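Local coordinates for oxidoreductase (Corynebacterium diphtheriae, PDB 3K1Y), which probably acts as an FMN-dependent oxidoreductase of the NADPH-dependent FMN reductase family, with a flavodoxin-like fold, at residues 89-95 and 121-127. Residues are numbered along the deposited sequence; the frame is centred on the assembly and turned at random.
Sequences LVVATPV and TIIAATA
Leu89 lays its CD2 methyl alongside Thr121, 3.7 Å from OG1, the two side chains running parallel on the sheet face they share with Val91, Ile123, Thr93 and Ala125; Thr121 OG1 is hydrogen-bonded to Met119 O. Next along, the CG2 methyls of Val91 and Ile123 meet at 3.9 Å. With chi1 53° the CG1 branch of Ile123 turns away from Val91, leaving CG2 to make the contact. The backbones pair in parallel register, the amides of Ile122, Ala124 and Thr126 donating to Leu89 O, Val91 O and Thr93 O, while Thr93 N answers to Ala124 O and Val91 N binds Ile122 O weakly. Ala124 N reaches Val91 O at 2.9 Å almost in line with the carbonyl, but bent at the hydrogen. Ala124 O also receives a CA-H...O contact from Ala92 CA at 3.1 Å. Thr93, with OG1 anti to the backbone N (chi1 -177°), gives its hydroxyl proton to a lone pair of Pro94 O at 2.8 Å, and OG1 accepts a hydrogen bond from Thr101 N. Thr126 OG1 instead pairs with Ala158 O. Closing the C-terminal end, Val95 CG2 lies 3.2 Å from Thr126 O and touches CB of Ala125 and Ala127. In this flavodoxin-like beta-alpha-beta unit, helix 102-110 connects the two strands; strands 12-18 and 150-159 flank the pair, and helix 26-44 packs on the face carrying Ala92, Ala124 and Thr126.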
ATOM      1  N   LEU A  89      17.513  15.482   2.402  1.00 14.13           N
ATOM      2  CA  LEU A  89      17.604  14.547   1.299  1.00 13.21           C
ATOM      3  C   LEU A  89      16.387  14.631   0.415  1.00 12.14           C
ATOM      4  O   LEU A  89      15.283  14.880   0.890  1.00 13.33           O
ATOM      5  CB  LEU A  89      17.736  13.117   1.828  1.00 12.50           C
ATOM      6  CG  LEU A  89      17.403  12.010   0.824  1.00 12.26           C
ATOM      7  CD1 LEU A  89      18.563  11.866  -0.138  1.00  8.24           C
ATOM      8  CD2 LEU A  89      17.125  10.695   1.556  1.00 12.95           C
ATOM      9  N   VAL A  90      16.604  14.414  -0.875  1.00 10.25           N
ATOM     10  CA  VAL A  90      15.538  14.424  -1.860  1.00  9.12           C
ATOM     11  C   VAL A  90      15.716  13.181  -2.726  1.00  8.73           C
ATOM     12  O   VAL A  90      16.827  12.882  -3.172  1.00  9.16           O
ATOM     13  CB  VAL A  90      15.611  15.673  -2.755  1.00 10.11           C
ATOM     14  CG1 VAL A  90      14.586  15.569  -3.888  1.00  6.50           C
ATOM     15  CG2 VAL A  90      15.356  16.908  -1.915  1.00  9.03           C
ATOM     16  N   VAL A  91      14.626  12.452  -2.940  1.00 13.03           N
ATOM     17  CA  VAL A  91      14.653  11.247  -3.753  1.00 12.11           C
ATOM     18  C   VAL A  91      13.585  11.358  -4.828  1.00 12.73           C
ATOM     19  O   VAL A  91      12.430  11.682  -4.543  1.00 13.96           O
ATOM     20  CB  VAL A  91      14.403   9.954  -2.907  1.00 12.02           C
ATOM     21  CG1 VAL A  91      15.532   9.762  -1.909  1.00 12.58           C
ATOM     22  CG2 VAL A  91      13.049  10.028  -2.183  1.00 11.59           C
ATOM     23  N   ALA A  92      13.980  11.107  -6.068  1.00 18.20           N
ATOM     24  CA  ALA A  92      13.055  11.200  -7.186  1.00 19.26           C
ATOM     25  C   ALA A  92      13.164   9.932  -8.003  1.00 19.00           C
ATOM     26  O   ALA A  92      14.262   9.438  -8.253  1.00 19.04           O
ATOM     27  CB  ALA A  92      13.389  12.405  -8.050  1.00 20.07           C
ATOM     28  N   THR A  93      12.020   9.405  -8.416  1.00 16.95           N
ATOM     29  CA  THR A  93      12.019   8.189  -9.200  1.00 16.39           C
ATOM     30  C   THR A  93      10.970   8.182 -10.292  1.00 15.40           C
ATOM     31  O   THR A  93       9.872   8.705 -10.120  1.00 15.20           O
ATOM     32  CB  THR A  93      11.746   6.935  -8.318  1.00 15.88           C
ATOM     33  OG1 THR A  93      11.819   5.753  -9.127  1.00 17.54           O
ATOM     34  CG2 THR A  93      10.340   7.001  -7.709  1.00 14.35           C
ATOM     35  N   PRO A  94      11.326   7.641 -11.459  1.00 10.77           N
ATOM     36  CA  PRO A  94      10.330   7.580 -12.524  1.00 11.30           C
ATOM     37  C   PRO A  94       9.426   6.439 -12.038  1.00 10.71           C
ATOM     38  O   PRO A  94       9.726   5.795 -11.030  1.00 11.35           O
ATOM     39  CB  PRO A  94      11.156   7.201 -13.757  1.00 10.72           C
ATOM     40  CG  PRO A  94      12.356   6.514 -13.177  1.00 12.97           C
ATOM     41  CD  PRO A  94      12.673   7.342 -11.972  1.00 11.07           C
ATOM     42  N   VAL A  95       8.320   6.187 -12.716  1.00 11.66           N
ATOM     43  CA  VAL A  95       7.448   5.116 -12.271  1.00 11.72           C
ATOM     44  C   VAL A  95       7.465   3.990 -13.277  1.00 12.27           C
ATOM     45  O   VAL A  95       7.069   4.169 -14.425  1.00 11.94           O
ATOM     46  CB  VAL A  95       6.009   5.607 -12.079  1.00 11.89           C
ATOM     47  CG1 VAL A  95       5.161   4.488 -11.459  1.00 11.54           C
ATOM     48  CG2 VAL A  95       6.002   6.853 -11.200  1.00 10.48           C
ATOM     49  N   THR A 121      13.391  14.356   4.878  1.00 19.51           N
ATOM     50  CA  THR A 121      13.281  13.888   3.496  1.00 18.42           C
ATOM     51  C   THR A 121      12.004  14.226   2.716  1.00 18.40           C
ATOM     52  O   THR A 121      10.891  14.114   3.240  1.00 19.09           O
ATOM     53  CB  THR A 121      13.394  12.335   3.461  1.00 17.69           C
ATOM     54  OG1 THR A 121      14.662  11.928   3.983  1.00 19.76           O
ATOM     55  CG2 THR A 121      13.235  11.800   2.039  1.00 15.64           C
ATOM     56  N   ILE A 122      12.178  14.608   1.450  1.00  9.27           N
ATOM     57  CA  ILE A 122      11.054  14.877   0.554  1.00  7.54           C
ATOM     58  C   ILE A 122      11.051  13.730  -0.455  1.00  7.56           C
ATOM     59  O   ILE A 122      12.083  13.442  -1.078  1.00  8.25           O
ATOM     60  CB  ILE A 122      11.228  16.167  -0.276  1.00  8.07           C
ATOM     61  CG1 ILE A 122      10.881  17.402   0.549  1.00  6.87           C
ATOM     62  CG2 ILE A 122      10.342  16.094  -1.530  1.00  4.27           C
ATOM     63  CD1 ILE A 122      11.163  18.698  -0.179  1.00 28.07           C
ATOM     64  N   ILE A 123       9.912  13.071  -0.615  1.00 10.12           N
ATOM     65  CA  ILE A 123       9.826  11.986  -1.583  1.00  8.90           C
ATOM     66  C   ILE A 123       9.150  12.510  -2.856  1.00  9.97           C
ATOM     67  O   ILE A 123       8.203  13.298  -2.794  1.00 11.52           O
ATOM     68  CB  ILE A 123       9.063  10.775  -0.998  1.00  8.78           C
ATOM     69  CG1 ILE A 123       7.712  11.213  -0.442  1.00  8.45           C
ATOM     70  CG2 ILE A 123       9.904  10.127   0.117  1.00  6.85           C
ATOM     71  CD1 ILE A 123       6.870  10.057   0.045  1.00 24.42           C
ATOM     72  N   ALA A 124       9.661  12.104  -4.009  1.00 14.60           N
ATOM     73  CA  ALA A 124       9.106  12.566  -5.268  1.00 14.18           C
ATOM     74  C   ALA A 124       9.163  11.542  -6.407  1.00 14.01           C
ATOM     75  O   ALA A 124      10.062  10.693  -6.472  1.00 14.36           O
ATOM     76  CB  ALA A 124       9.807  13.862  -5.688  1.00 14.81           C
ATOM     77  N   ALA A 125       8.194  11.639  -7.310  1.00 14.49           N
ATOM     78  CA  ALA A 125       8.113  10.750  -8.458  1.00 14.50           C
ATOM     79  C   ALA A 125       7.551  11.514  -9.648  1.00 15.93           C
ATOM     80  O   ALA A 125       7.023  12.617  -9.504  1.00 16.20           O
ATOM     81  CB  ALA A 125       7.225   9.572  -8.142  1.00 12.85           C
ATOM     82  N   THR A 126       7.666  10.925 -10.827  1.00 12.56           N
ATOM     83  CA  THR A 126       7.148  11.559 -12.023  1.00 14.89           C
ATOM     84  C   THR A 126       6.659  10.534 -13.033  1.00 13.79           C
ATOM     85  O   THR A 126       7.023   9.362 -12.974  1.00 14.19           O
ATOM     86  CB  THR A 126       8.218  12.433 -12.708  1.00 15.88           C
ATOM     87  OG1 THR A 126       7.660  13.012 -13.893  1.00 21.59           O
ATOM     88  CG2 THR A 126       9.438  11.594 -13.097  1.00 14.36           C
ATOM     89  N   ALA A 127       5.833  11.001 -13.959  1.00 10.99           N
ATOM     90  CA  ALA A 127       5.280  10.182 -15.032  1.00 11.16           C
ATOM     91  C   ALA A 127       4.515  11.136 -15.940  1.00 11.75           C
ATOM     92  O   ALA A 127       4.555  12.356 -15.736  1.00 11.95           O
ATOM     93  CB  ALA A 127       4.350   9.113 -14.470  1.00 10.09           C
TER